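Local structure of sialidase B (Streptococcus pneumoniae serotype 4, 4XJU) at residues F206-L211 with Y613-I618; S222-Y227 with S286-S291; Y451-Q456 with A502-V507; R515-T520 with D596-K601. The protein catalyses the cleavage of terminal sialic acid residues from oligosaccharides, glycoproteins and glycolipids, hydrolysing alpha-2,3, alpha-2,6 and alpha-2,8 glycosidic linkages. The protein carries 1 engineered substitution. All coordinates share one frame; numbering follows the deposited sequence.

Contact 1 of 4, residues F206-L211 with Y613-I618; sequences FRIPTL and YAYSAI. With 19D ((1R,2R,3R,4R,5R,7R)-2-(acetylamino)-7-[(1R)-1,2-dihydroxyethyl]-4-fluoro-3-hydroxy-6,8-dioxabicyclo[3.2.1]octane-5-carboxylic acid), chain G.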
# COMPACT_ATOMS: atom_id res chain seq x y z
N PHE A 206 2.83 1.65 -3.89
CA PHE A 206 3.22 0.97 -2.64
C PHE A 206 2.00 0.34 -2.00
O PHE A 206 0.90 0.90 -2.08
CB PHE A 206 3.86 1.98 -1.67
CG PHE A 206 5.09 2.63 -2.22
CD1 PHE A 206 6.32 2.00 -2.13
CD2 PHE A 206 5.01 3.86 -2.86
CE1 PHE A 206 7.46 2.59 -2.67
CE2 PHE A 206 6.14 4.46 -3.39
CZ PHE A 206 7.37 3.82 -3.30
N ARG A 207 2.20 -0.82 -1.39
CA ARG A 207 1.14 -1.47 -0.63
C ARG A 207 1.77 -2.26 0.50
O ARG A 207 2.98 -2.49 0.52
CB ARG A 207 0.31 -2.42 -1.53
CG ARG A 207 -0.82 -1.76 -2.36
CD ARG A 207 -1.99 -2.74 -2.58
NE ARG A 207 -2.55 -3.21 -1.32
CZ ARG A 207 -3.41 -4.22 -1.20
NH1 ARG A 207 -3.84 -4.87 -2.28
NH2 ARG A 207 -3.86 -4.57 0.00
N ILE A 208 0.94 -2.68 1.45
CA ILE A 208 1.35 -3.58 2.52
C ILE A 208 2.39 -2.96 3.48
O ILE A 208 3.50 -3.48 3.63
CB ILE A 208 1.87 -4.94 1.98
CG1 ILE A 208 1.08 -5.39 0.74
CG2 ILE A 208 1.78 -6.00 3.06
CD1 ILE A 208 -0.44 -5.53 0.95
N PRO A 209 2.03 -1.86 4.15
CA PRO A 209 2.95 -1.20 5.08
C PRO A 209 3.16 -1.99 6.36
O PRO A 209 2.26 -2.71 6.80
CB PRO A 209 2.22 0.10 5.43
CG PRO A 209 0.76 -0.24 5.29
CD PRO A 209 0.71 -1.20 4.11
N THR A 210 4.35 -1.86 6.95
CA THR A 210 4.61 -2.40 8.28
C THR A 210 5.31 -1.32 9.11
O THR A 210 5.90 -0.39 8.56
CB THR A 210 5.52 -3.63 8.23
OG1 THR A 210 6.87 -3.20 8.03
CG2 THR A 210 5.09 -4.59 7.11
N LEU A 211 5.26 -1.45 10.44
CA LEU A 211 5.97 -0.56 11.36
C LEU A 211 6.40 -1.38 12.56
O LEU A 211 5.67 -2.27 13.01
CB LEU A 211 5.07 0.57 11.88
CG LEU A 211 4.73 1.74 10.97
CD1 LEU A 211 3.68 2.63 11.64
CD2 LEU A 211 6.00 2.56 10.68
N TYR A 613 -9.70 3.16 3.63
CA TYR A 613 -8.74 2.72 4.63
C TYR A 613 -8.58 1.22 4.49
O TYR A 613 -9.54 0.47 4.65
CB TYR A 613 -9.27 3.04 6.04
CG TYR A 613 -8.24 2.86 7.14
CD1 TYR A 613 -8.07 1.64 7.80
CD2 TYR A 613 -7.46 3.93 7.56
CE1 TYR A 613 -7.13 1.49 8.84
CE2 TYR A 613 -6.52 3.80 8.57
CZ TYR A 613 -6.37 2.59 9.21
OH TYR A 613 -5.43 2.49 10.23
N ALA A 614 -7.38 0.77 4.15
CA ALA A 614 -7.20 -0.66 3.88
C ALA A 614 -6.16 -1.30 4.79
O ALA A 614 -6.34 -1.33 6.02
CB ALA A 614 -6.87 -0.90 2.41
N TYR A 615 -5.09 -1.83 4.23
CA TYR A 615 -4.06 -2.43 5.09
C TYR A 615 -3.41 -1.33 5.92
O TYR A 615 -3.35 -0.17 5.51
CB TYR A 615 -2.98 -3.16 4.27
CG TYR A 615 -3.37 -4.52 3.74
CD1 TYR A 615 -4.61 -4.74 3.16
CD2 TYR A 615 -2.47 -5.57 3.77
CE1 TYR A 615 -4.95 -6.00 2.64
CE2 TYR A 615 -2.80 -6.82 3.26
CZ TYR A 615 -4.03 -7.03 2.69
OH TYR A 615 -4.32 -8.27 2.19
N SER A 616 -2.90 -1.70 7.09
CA SER A 616 -2.34 -0.72 8.01
C SER A 616 -1.26 -1.33 8.88
O SER A 616 -1.15 -2.55 9.00
CB SER A 616 -3.43 -0.15 8.91
OG SER A 616 -4.03 -1.17 9.69
N ALA A 617 -0.47 -0.45 9.48
CA ALA A 617 0.57 -0.83 10.42
C ALA A 617 0.46 0.14 11.58
O ALA A 617 0.27 1.33 11.37
CB ALA A 617 1.93 -0.67 9.76
N ILE A 618 0.60 -0.35 12.80
CA ILE A 618 0.60 0.54 13.94
C ILE A 618 1.74 0.18 14.86
O ILE A 618 2.13 -0.99 14.97
CB ILE A 618 -0.72 0.55 14.72
CG1 ILE A 618 -1.20 -0.86 15.01
CG2 ILE A 618 -1.81 1.33 13.95
CD1 ILE A 618 -2.40 -0.87 15.93
C1 19D G . -5.61 -8.09 -0.68
O1A 19D G . -6.58 -8.71 -0.13
O1B 19D G . -5.62 -6.88 -0.94
C2 19D G . -4.41 -8.93 -1.02
C3 19D G . -3.05 -8.18 -0.95
C4 19D G . -1.89 -9.16 -0.51
O4 19D G . -0.65 -8.58 -0.91
C5 19D G . -2.10 -10.60 -1.23
N5 19D G . -1.03 -11.50 -0.83
C6 19D G . -3.56 -11.04 -1.01
O6 19D G . -4.30 -10.11 -0.22
C7 19D G . -4.30 -10.83 -2.32
O7 19D G . -4.64 -9.41 -2.34
C8 19D G . -5.51 -11.74 -2.61
O8 19D G . -6.56 -11.70 -1.62
C9 19D G . -5.08 -13.20 -2.76
O9 19D G . -4.82 -13.81 -1.50
C10 19D G . -0.60 -12.42 -1.69
O10 19D G . -1.08 -12.54 -2.81
C11 19D G . 0.50 -13.29 -1.20
F1 19D G . -2.90 -7.62 -1.89
O HOH W 1 1.17 -3.98 9.10
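The Phe-Arg-Ile-Pro motif of sialidases, residues 206-209, sets Arg207 over the ring of Tyr615, where the first and last blades of the beta-propeller meet at the substrate pocket. The guanidinium stands almost upright on the ring, its plane turned 89° from it, so that NH2 bears down on one face near the rim. This is a cation-pi contact, with Arg207 CZ 4.7 Å from the Tyr615 ring centroid. Bends at chi2 and chi3 (58°) curl the arginine back to this position and bring NH1 and NH2 to the inhibitor, both donating to carboxylate oxygen O1B, Arg207 NH1 at 3.0 Å. NE forms a salt bridge with Glu631, which helps to fix the rotation of the group. Tyr615, the probable nucleophile, brings its OH to 3.0 Å from inhibitor O6 and is hydrogen-bonded to Glu503. Ile208 lies alongside the ring, pointing the same way, with its CD1 3.5 Å from Tyr615 CD2; a branched apolar chain suits this buried wall. Further along, the small Ala617 lets the backbones approach, its CA 4.8 Å from Thr210 CA. Its methyl CB rests 3.9 Å from Leu211 CG, and Pro209, which has no N-H to give, turns its ring toward Tyr615 CB. One water donates to Pro209 O and Ser616 O, joining two carbonyls that could not bond directly. The touching parts, 207-211 and 615-618, run 14° apart, on the innermost strands 205-213 and 616-620. Strand 219-226 flanks Arg207 and Ile208 within the first blade, while strand 626-631 of the last blade packs on Pro209 and Ser616.

Contact 2 of 4, residues S222-Y227 with S286-S291; sequences SIDARY and SFIDSS. With 19D ((1R,2R,3R,4R,5R,7R)-2-(acetylamino)-7-[(1R)-1,2-dihydroxyethyl]-4-fluoro-3-hydroxy-6,8-dioxabicyclo[3.2.1]octane-5-carboxylic acid), chain G.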
# COMPACT_ATOMS: atom_id res chain seq x y z
N SER A 222 8.64 -1.38 6.69
CA SER A 222 8.82 -2.05 5.42
C SER A 222 7.55 -1.93 4.57
O SER A 222 6.49 -1.52 5.07
CB SER A 222 9.24 -3.52 5.60
OG SER A 222 8.26 -4.28 6.28
N ILE A 223 7.67 -2.26 3.29
CA ILE A 223 6.58 -2.07 2.36
C ILE A 223 6.83 -2.84 1.07
O ILE A 223 7.98 -3.15 0.72
CB ILE A 223 6.41 -0.57 2.04
CG1 ILE A 223 5.01 -0.28 1.49
CG2 ILE A 223 7.52 -0.11 1.07
CD1 ILE A 223 4.44 1.03 1.96
N ASP A 224 5.75 -3.17 0.36
CA ASP A 224 5.87 -3.65 -1.00
C ASP A 224 6.09 -2.44 -1.88
O ASP A 224 5.22 -1.57 -1.97
CB ASP A 224 4.55 -4.28 -1.47
CG ASP A 224 4.33 -5.71 -0.99
OD1 ASP A 224 4.87 -6.13 0.06
OD2 ASP A 224 3.57 -6.41 -1.70
N ALA A 225 7.24 -2.37 -2.54
CA ALA A 225 7.41 -1.40 -3.63
C ALA A 225 6.89 -2.05 -4.92
O ALA A 225 7.55 -2.93 -5.48
CB ALA A 225 8.88 -0.98 -3.77
N ARG A 226 5.69 -1.65 -5.36
CA ARG A 226 5.02 -2.32 -6.48
C ARG A 226 5.17 -1.53 -7.77
O ARG A 226 4.71 -0.40 -7.89
CB ARG A 226 3.53 -2.56 -6.14
CG ARG A 226 3.32 -3.47 -4.92
CD ARG A 226 1.93 -4.08 -4.86
NE ARG A 226 1.82 -5.05 -3.76
CZ ARG A 226 0.72 -5.75 -3.47
NH1 ARG A 226 -0.38 -5.61 -4.19
NH2 ARG A 226 0.74 -6.60 -2.45
N TYR A 227 5.82 -2.15 -8.75
CA TYR A 227 6.20 -1.42 -9.95
C TYR A 227 5.11 -1.46 -11.00
O TYR A 227 4.86 -0.45 -11.67
CB TYR A 227 7.54 -1.96 -10.51
CG TYR A 227 8.67 -1.67 -9.55
CD1 TYR A 227 8.91 -2.52 -8.48
CD2 TYR A 227 9.45 -0.53 -9.68
CE1 TYR A 227 9.91 -2.24 -7.56
CE2 TYR A 227 10.46 -0.25 -8.78
CZ TYR A 227 10.68 -1.11 -7.71
OH TYR A 227 11.67 -0.84 -6.79
N SER A 286 9.19 -11.72 -8.01
CA SER A 286 8.79 -10.70 -7.06
C SER A 286 8.85 -11.17 -5.61
O SER A 286 8.92 -12.37 -5.34
CB SER A 286 7.39 -10.19 -7.37
OG SER A 286 6.44 -11.25 -7.40
N PHE A 287 8.85 -10.19 -4.70
CA PHE A 287 8.58 -10.42 -3.28
C PHE A 287 7.24 -9.76 -2.92
O PHE A 287 6.82 -8.82 -3.57
CB PHE A 287 9.70 -9.79 -2.43
CG PHE A 287 11.07 -10.29 -2.77
CD1 PHE A 287 11.58 -11.43 -2.16
CD2 PHE A 287 11.85 -9.63 -3.71
CE1 PHE A 287 12.85 -11.89 -2.48
CE2 PHE A 287 13.12 -10.09 -4.03
CZ PHE A 287 13.62 -11.21 -3.41
N ILE A 288 6.58 -10.25 -1.88
CA ILE A 288 5.28 -9.68 -1.52
C ILE A 288 4.95 -10.04 -0.07
O ILE A 288 5.27 -11.13 0.37
CB ILE A 288 4.16 -10.17 -2.50
CG1 ILE A 288 2.79 -9.64 -2.11
CG2 ILE A 288 4.13 -11.71 -2.60
CD1 ILE A 288 1.76 -9.88 -3.20
N ASP A 289 4.34 -9.10 0.65
CA ASP A 289 3.90 -9.27 2.04
C ASP A 289 5.06 -9.50 3.02
O ASP A 289 5.41 -10.64 3.32
CB ASP A 289 2.89 -10.42 2.17
CG ASP A 289 1.59 -10.13 1.47
OD1 ASP A 289 1.38 -8.98 1.06
OD2 ASP A 289 0.77 -11.07 1.33
N SER A 290 5.63 -8.41 3.53
CA SER A 290 6.76 -8.50 4.45
C SER A 290 6.32 -8.37 5.91
O SER A 290 5.20 -7.94 6.21
CB SER A 290 7.81 -7.42 4.14
OG SER A 290 7.27 -6.10 4.25
N SER A 291 7.22 -8.71 6.82
CA SER A 291 6.91 -8.69 8.24
C SER A 291 8.24 -8.60 8.97
O SER A 291 9.22 -9.21 8.54
CB SER A 291 6.17 -9.99 8.61
OG SER A 291 5.73 -9.95 9.94
C1 19D G . -5.61 -8.09 -0.68
O1A 19D G . -6.58 -8.71 -0.13
O1B 19D G . -5.62 -6.88 -0.94
C2 19D G . -4.41 -8.93 -1.02
C3 19D G . -3.05 -8.18 -0.95
C4 19D G . -1.89 -9.16 -0.51
O4 19D G . -0.65 -8.58 -0.91
C5 19D G . -2.10 -10.60 -1.23
N5 19D G . -1.03 -11.50 -0.83
C6 19D G . -3.56 -11.04 -1.01
O6 19D G . -4.30 -10.11 -0.22
C7 19D G . -4.30 -10.83 -2.32
O7 19D G . -4.64 -9.41 -2.34
C8 19D G . -5.51 -11.74 -2.61
O8 19D G . -6.56 -11.70 -1.62
C9 19D G . -5.08 -13.20 -2.76
O9 19D G . -4.82 -13.81 -1.50
C10 19D G . -0.60 -12.42 -1.69
O10 19D G . -1.08 -12.54 -2.81
C11 19D G . 0.50 -13.29 -1.20
F1 19D G . -2.90 -7.62 -1.89
O HOH W 2 5.29 -5.56 2.68
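Asp224 reaches from the first blade of the beta-propeller to the backbone of Asp289 in the second, where segments 222-226 and 286-291 run antiparallel, 164° apart, without pairing as one sheet. Its CB leaves the strand at an angle to the neighbouring blade, and chi1 of -81° lays CG beside its own backbone N, swinging the carboxylate across to the Asp289 backbone. Asp224 OD1 accepts from Asp289 N through its syn lone pair at 3.1 Å and also accepts a hydrogen bond from a water. OD2 lies against Ile288 CG1 and receives two bonds from Arg226, NE into the anti lone pair and NH2 from above the carboxylate plane. This side-on salt bridge positions the arginine; Arg226 NH2 then donates to inhibitor O4 at 2.9 Å. Asp289 grasps the same ligand with both oxygens, OD1 accepting from O4 and OD2 from the acetamido N5 at 2.8 Å. Asp224 is thus a second-shell residue behind Arg226 and Asp289. Small hydroxyls suit the tight far end: Ser222 OG and Ser290 OG are 2.9 Å apart, Ser222 also bonding to Thr210, and Ser290 OG donates to the water at 2.6 Å.

Contact 3 of 4, residues Y451-Q456 with A502-V507; sequences YLCPGQ and AEAQMV. With 19D ((1R,2R,3R,4R,5R,7R)-2-(acetylamino)-7-[(1R)-1,2-dihydroxyethyl]-4-fluoro-3-hydroxy-6,8-dioxabicyclo[3.2.1]octane-5-carboxylic acid), chain G.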
# COMPACT_ATOMS: atom_id res chain seq x y z
N TYR A 451 1.51 -18.56 3.51
CA TYR A 451 1.61 -17.15 3.17
C TYR A 451 1.90 -16.33 4.42
O TYR A 451 1.19 -16.44 5.42
CB TYR A 451 0.33 -16.67 2.50
CG TYR A 451 0.16 -17.26 1.12
CD1 TYR A 451 0.83 -16.72 0.04
CD2 TYR A 451 -0.66 -18.36 0.91
CE1 TYR A 451 0.70 -17.26 -1.23
CE2 TYR A 451 -0.81 -18.91 -0.36
CZ TYR A 451 -0.12 -18.35 -1.43
OH TYR A 451 -0.23 -18.85 -2.71
N LEU A 452 2.94 -15.52 4.35
CA LEU A 452 3.34 -14.73 5.51
C LEU A 452 2.28 -13.69 5.83
O LEU A 452 1.71 -13.06 4.93
CB LEU A 452 4.66 -14.02 5.22
CG LEU A 452 5.28 -13.32 6.42
CD1 LEU A 452 5.80 -14.34 7.40
CD2 LEU A 452 6.40 -12.41 5.93
N CYS A 453 2.01 -13.51 7.11
CA CYS A 453 1.09 -12.47 7.55
C CYS A 453 1.87 -11.18 7.63
O CYS A 453 2.82 -11.07 8.40
CB CYS A 453 0.50 -12.81 8.91
SG CYS A 453 -0.49 -14.32 8.90
N PRO A 454 1.47 -10.20 6.82
CA PRO A 454 2.28 -8.98 6.80
C PRO A 454 2.13 -8.16 8.06
O PRO A 454 1.08 -8.17 8.73
CB PRO A 454 1.73 -8.21 5.60
CG PRO A 454 0.33 -8.76 5.38
CD PRO A 454 0.41 -10.20 5.80
N GLY A 455 3.19 -7.44 8.40
CA GLY A 455 3.18 -6.57 9.56
C GLY A 455 4.36 -6.83 10.46
O GLY A 455 5.51 -6.58 10.09
N GLN A 456 4.07 -7.28 11.68
CA GLN A 456 5.10 -7.57 12.64
C GLN A 456 5.14 -9.05 12.97
O GLN A 456 4.10 -9.72 12.95
CB GLN A 456 4.83 -6.82 13.95
CG GLN A 456 4.54 -5.35 13.81
CD GLN A 456 4.38 -4.70 15.16
OE1 GLN A 456 4.05 -5.37 16.16
NE2 GLN A 456 4.63 -3.40 15.22
N ALA A 502 -6.16 -15.42 5.73
CA ALA A 502 -6.25 -15.29 7.18
C ALA A 502 -5.04 -14.55 7.73
O ALA A 502 -4.25 -15.09 8.53
CB ALA A 502 -6.39 -16.66 7.84
N GLU A 503 -4.90 -13.29 7.31
CA GLU A 503 -3.81 -12.45 7.77
C GLU A 503 -3.97 -12.19 9.26
O GLU A 503 -5.00 -11.68 9.73
CB GLU A 503 -3.76 -11.15 6.96
CG GLU A 503 -3.43 -11.39 5.48
CD GLU A 503 -3.92 -10.27 4.57
OE1 GLU A 503 -3.34 -10.09 3.47
OE2 GLU A 503 -4.89 -9.57 4.96
N ALA A 504 -2.93 -12.55 10.01
CA ALA A 504 -3.00 -12.61 11.47
C ALA A 504 -1.91 -11.75 12.08
O ALA A 504 -0.77 -11.75 11.59
CB ALA A 504 -2.86 -14.06 11.94
N GLN A 505 -2.25 -11.01 13.14
CA GLN A 505 -1.23 -10.29 13.91
C GLN A 505 -1.40 -10.59 15.39
O GLN A 505 -2.53 -10.78 15.87
CB GLN A 505 -1.33 -8.78 13.64
CG GLN A 505 -0.81 -8.38 12.26
CD GLN A 505 0.70 -8.46 12.15
OE1 GLN A 505 1.40 -7.48 12.40
NE2 GLN A 505 1.21 -9.64 11.78
N MET A 506 -0.29 -10.60 16.11
CA MET A 506 -0.26 -11.06 17.50
C MET A 506 0.07 -9.96 18.50
O MET A 506 0.83 -9.03 18.20
CB MET A 506 0.78 -12.17 17.64
CG MET A 506 0.60 -13.29 16.64
SD MET A 506 2.00 -14.41 16.62
CE MET A 506 3.10 -13.54 15.51
N VAL A 507 -0.50 -10.08 19.70
CA VAL A 507 -0.05 -9.28 20.85
C VAL A 507 0.23 -10.19 22.03
O VAL A 507 -0.41 -11.24 22.18
CB VAL A 507 -1.08 -8.20 21.26
CG1 VAL A 507 -1.38 -7.28 20.09
CG2 VAL A 507 -2.38 -8.85 21.76
C1 19D G . -5.61 -8.09 -0.68
O1A 19D G . -6.58 -8.71 -0.13
O1B 19D G . -5.62 -6.88 -0.94
C2 19D G . -4.41 -8.93 -1.02
C3 19D G . -3.05 -8.18 -0.95
C4 19D G . -1.89 -9.16 -0.51
O4 19D G . -0.65 -8.58 -0.91
C5 19D G . -2.10 -10.60 -1.23
N5 19D G . -1.03 -11.50 -0.83
C6 19D G . -3.56 -11.04 -1.01
O6 19D G . -4.30 -10.11 -0.22
C7 19D G . -4.30 -10.83 -2.32
O7 19D G . -4.64 -9.41 -2.34
C8 19D G . -5.51 -11.74 -2.61
O8 19D G . -6.56 -11.70 -1.62
C9 19D G . -5.08 -13.20 -2.76
O9 19D G . -4.82 -13.81 -1.50
C10 19D G . -0.60 -12.42 -1.69
O10 19D G . -1.08 -12.54 -2.81
C11 19D G . 0.50 -13.29 -1.20
F1 19D G . -2.90 -7.62 -1.89
O HOH W 3 2.34 -9.74 15.18
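Gln505 turns its side-chain amide across Gln456, the two side chains meeting at about a right angle with their amide planes 73° apart; Gln456 NE2 is itself hydrogen-bonded to Leu211 O. A bend at chi2 (-73°) folds the Gln505 chain back, so that its amide faces the main chain of the other segment much as a neighbouring strand would. Gln505 OE1 receives Gln456 N in its carbonyl plane, on a lone pair, at 2.8 Å and nearly straight (173°). Gln505 NE2 gives one proton to Gln456 O at 3.1 Å and another to Ala504 O at 2.9 Å, which pins the amide's rotation. Glycine suits position 455: its phi is strongly positive, and Gln505 OE1 sits 3.5 Å from Gly455 CA. At the other end Cys453 points toward the partner segment, and Cys453 SG accepts from Ala504 N at 3.2 Å, a role within reach of a thiol's large, soft sulfur. Pro454 crosses the extended Glu503 chain at about a right angle, Pro454 CD 4.0 Å from Glu503 CG. The carboxylate of Glu503, a predicted active-site residue, forms a salt bridge with Arg519. The arrangement joins the innermost strands of two successive propeller blades and frames the tyrosine-glutamate pair typical of sialidase active sites.

Contact 4 of 4, residues R515-T520 with D596-K601; sequences RTFFRT and DSIDWK. With 19D ((1R,2R,3R,4R,5R,7R)-2-(acetylamino)-7-[(1R)-1,2-dihydroxyethyl]-4-fluoro-3-hydroxy-6,8-dioxabicyclo[3.2.1]octane-5-carboxylic acid), chain G.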
# COMPACT_ATOMS: atom_id res chain seq x y z
N ARG A 515 -2.40 -13.31 22.17
CA ARG A 515 -3.66 -13.29 21.43
C ARG A 515 -3.39 -12.88 20.00
O ARG A 515 -2.70 -11.89 19.74
CB ARG A 515 -4.71 -12.36 22.05
CG ARG A 515 -6.01 -12.33 21.20
CD ARG A 515 -7.22 -12.07 22.05
NE ARG A 515 -7.26 -13.06 23.13
CZ ARG A 515 -7.86 -12.87 24.29
NH1 ARG A 515 -8.51 -11.74 24.52
NH2 ARG A 515 -7.82 -13.82 25.21
N THR A 516 -3.92 -13.66 19.08
CA THR A 516 -3.77 -13.38 17.66
C THR A 516 -5.10 -12.89 17.11
O THR A 516 -6.14 -13.53 17.30
CB THR A 516 -3.36 -14.65 16.91
OG1 THR A 516 -2.17 -15.18 17.50
CG2 THR A 516 -3.10 -14.35 15.43
N PHE A 517 -5.07 -11.76 16.41
CA PHE A 517 -6.25 -11.23 15.74
C PHE A 517 -6.12 -11.47 14.24
O PHE A 517 -5.06 -11.21 13.66
CB PHE A 517 -6.39 -9.74 16.04
CG PHE A 517 -6.57 -9.43 17.49
CD1 PHE A 517 -7.81 -9.55 18.09
CD2 PHE A 517 -5.49 -9.04 18.27
CE1 PHE A 517 -7.98 -9.28 19.44
CE2 PHE A 517 -5.64 -8.77 19.63
CZ PHE A 517 -6.90 -8.88 20.21
N PHE A 518 -7.17 -11.96 13.59
CA PHE A 518 -7.03 -12.28 12.17
C PHE A 518 -8.24 -12.06 11.27
O PHE A 518 -9.40 -12.09 11.72
CB PHE A 518 -6.42 -13.68 11.94
CG PHE A 518 -7.25 -14.83 12.46
CD1 PHE A 518 -7.23 -15.17 13.80
CD2 PHE A 518 -7.99 -15.62 11.58
CE1 PHE A 518 -7.97 -16.25 14.27
CE2 PHE A 518 -8.74 -16.69 12.04
CZ PHE A 518 -8.72 -17.01 13.39
N ARG A 519 -7.92 -11.82 10.00
CA ARG A 519 -8.91 -11.64 8.93
C ARG A 519 -9.60 -12.95 8.63
O ARG A 519 -8.97 -14.02 8.66
CB ARG A 519 -8.16 -11.16 7.67
CG ARG A 519 -8.98 -11.05 6.39
CD ARG A 519 -8.10 -10.47 5.29
NE ARG A 519 -8.68 -10.57 3.96
CZ ARG A 519 -8.09 -10.10 2.87
NH1 ARG A 519 -6.90 -9.50 2.97
NH2 ARG A 519 -8.67 -10.23 1.68
N THR A 520 -10.90 -12.88 8.36
CA THR A 520 -11.67 -14.08 8.04
C THR A 520 -12.52 -13.87 6.78
O THR A 520 -12.39 -12.87 6.08
CB THR A 520 -12.60 -14.49 9.20
OG1 THR A 520 -13.71 -13.58 9.27
CG2 THR A 520 -11.84 -14.46 10.53
N ASP A 596 -8.93 -12.58 30.72
CA ASP A 596 -8.26 -12.11 29.50
C ASP A 596 -9.21 -11.75 28.37
O ASP A 596 -8.78 -11.61 27.22
CB ASP A 596 -7.22 -13.13 29.02
CG ASP A 596 -6.06 -13.29 29.97
OD1 ASP A 596 -5.68 -12.30 30.63
OD2 ASP A 596 -5.52 -14.41 30.07
N SER A 597 -10.49 -11.59 28.68
CA SER A 597 -11.44 -11.07 27.71
C SER A 597 -11.10 -9.60 27.47
O SER A 597 -10.47 -8.96 28.31
CB SER A 597 -12.88 -11.22 28.20
OG SER A 597 -13.07 -10.59 29.46
N ILE A 598 -11.50 -9.08 26.32
CA ILE A 598 -11.19 -7.69 26.01
C ILE A 598 -12.46 -6.90 25.75
O ILE A 598 -13.30 -7.30 24.93
CB ILE A 598 -10.24 -7.57 24.79
CG1 ILE A 598 -8.89 -8.21 25.10
CG2 ILE A 598 -10.05 -6.12 24.43
CD1 ILE A 598 -7.95 -8.33 23.89
N ASP A 599 -12.60 -5.77 26.44
CA ASP A 599 -13.71 -4.84 26.23
C ASP A 599 -13.27 -3.73 25.27
O ASP A 599 -12.41 -2.92 25.63
CB ASP A 599 -14.13 -4.22 27.57
CG ASP A 599 -15.04 -3.01 27.40
OD1 ASP A 599 -15.94 -3.04 26.53
OD2 ASP A 599 -14.87 -2.04 28.17
N TRP A 600 -13.83 -3.71 24.07
CA TRP A 600 -13.48 -2.72 23.08
C TRP A 600 -14.21 -1.43 23.40
O TRP A 600 -15.35 -1.23 23.00
CB TRP A 600 -13.82 -3.25 21.68
CG TRP A 600 -13.09 -4.53 21.44
CD1 TRP A 600 -13.61 -5.80 21.48
CD2 TRP A 600 -11.68 -4.67 21.21
NE1 TRP A 600 -12.61 -6.72 21.24
CE2 TRP A 600 -11.42 -6.05 21.08
CE3 TRP A 600 -10.63 -3.77 21.08
CZ2 TRP A 600 -10.13 -6.55 20.82
CZ3 TRP A 600 -9.35 -4.26 20.83
CH2 TRP A 600 -9.12 -5.63 20.71
N LYS A 601 -13.52 -0.57 24.13
CA LYS A 601 -14.16 0.57 24.78
C LYS A 601 -14.16 1.84 23.94
O LYS A 601 -15.13 2.60 23.96
CB LYS A 601 -13.49 0.81 26.14
CG LYS A 601 -14.16 1.88 27.00
CD LYS A 601 -13.47 1.95 28.36
CE LYS A 601 -14.14 2.96 29.28
NZ LYS A 601 -13.51 2.94 30.64
C1 19D G . -5.61 -8.09 -0.68
O1A 19D G . -6.58 -8.71 -0.13
O1B 19D G . -5.62 -6.88 -0.94
C2 19D G . -4.41 -8.93 -1.02
C3 19D G . -3.05 -8.18 -0.95
C4 19D G . -1.89 -9.16 -0.51
O4 19D G . -0.65 -8.58 -0.91
C5 19D G . -2.10 -10.60 -1.23
N5 19D G . -1.03 -11.50 -0.83
C6 19D G . -3.56 -11.04 -1.01
O6 19D G . -4.30 -10.11 -0.22
C7 19D G . -4.30 -10.83 -2.32
O7 19D G . -4.64 -9.41 -2.34
C8 19D G . -5.51 -11.74 -2.61
O8 19D G . -6.56 -11.70 -1.62
C9 19D G . -5.08 -13.20 -2.76
O9 19D G . -4.82 -13.81 -1.50
C10 19D G . -0.60 -12.42 -1.69
O10 19D G . -1.08 -12.54 -2.81
C11 19D G . 0.50 -13.29 -1.20
F1 19D G . -2.90 -7.62 -1.89
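Arg515 and Phe517 reach out from the second strand of one beta-propeller blade, 513-518, to the outermost strand of the next, 598-605, and the loop leading into it. The axes of 515-518 and 598-601 come no closer than 13.0 Å, so long side chains must span the distance. Hydrogen bonding is the work of Arg515. Both terminal nitrogens converge on one carbonyl: Arg515 NH1 is 2.7 Å from Asp596 O and almost in line with the C=O (163°), while NH2 adds a weak bond. A bend at chi3 (-55°) turns the guanidinium to this target, and its NE is held by Thr529. The Asp596 carboxylate points elsewhere, into salt bridges with Arg531 and Arg510, so several positive groups gather round this turn. The apolar contacts centre on Ile598. Its CD1 meets the edge of the Phe517 ring, 3.9 Å from Phe517 CZ, while CG2 sits over the centre of the Trp600 ring. The aromatic pair is oblique: Phe517 CE1 comes within 3.7 Å of Trp600 CZ2 at the edge of the indole, with the planes 72° apart. Large flat rings suit this span, and Val570 and Leu572 of strand 567-575 pack against both of them. Where strand 513-518 ends, Arg519 runs fully extended to the substrate pocket, Arg519 NH1 and NH2 each donating to inhibitor carboxylate oxygen O1A at 3.2 Å.

In the fold
From the N terminus the chain passes through a separate domain before the propeller begins. Contact 1 opens first and closes last, spanning some 400 residues and joining the first blade to the final one, so the ring is shut on itself. The other three are nested within that loop, one after another without crossing. Contact 2 links the first and second blades, contact 3 the third and fourth, and contact 4 the fourth and fifth. Contacts 1 and 2, 2 and 3, and 3 and 4 use neighbouring strands of a blade or sheet: 205-213 pairs with 219-226, 286-294 with 451-459, and 504-510 with 513-518. All four reach the same bound inhibitor, although contact 4 extends from it to the propeller's periphery.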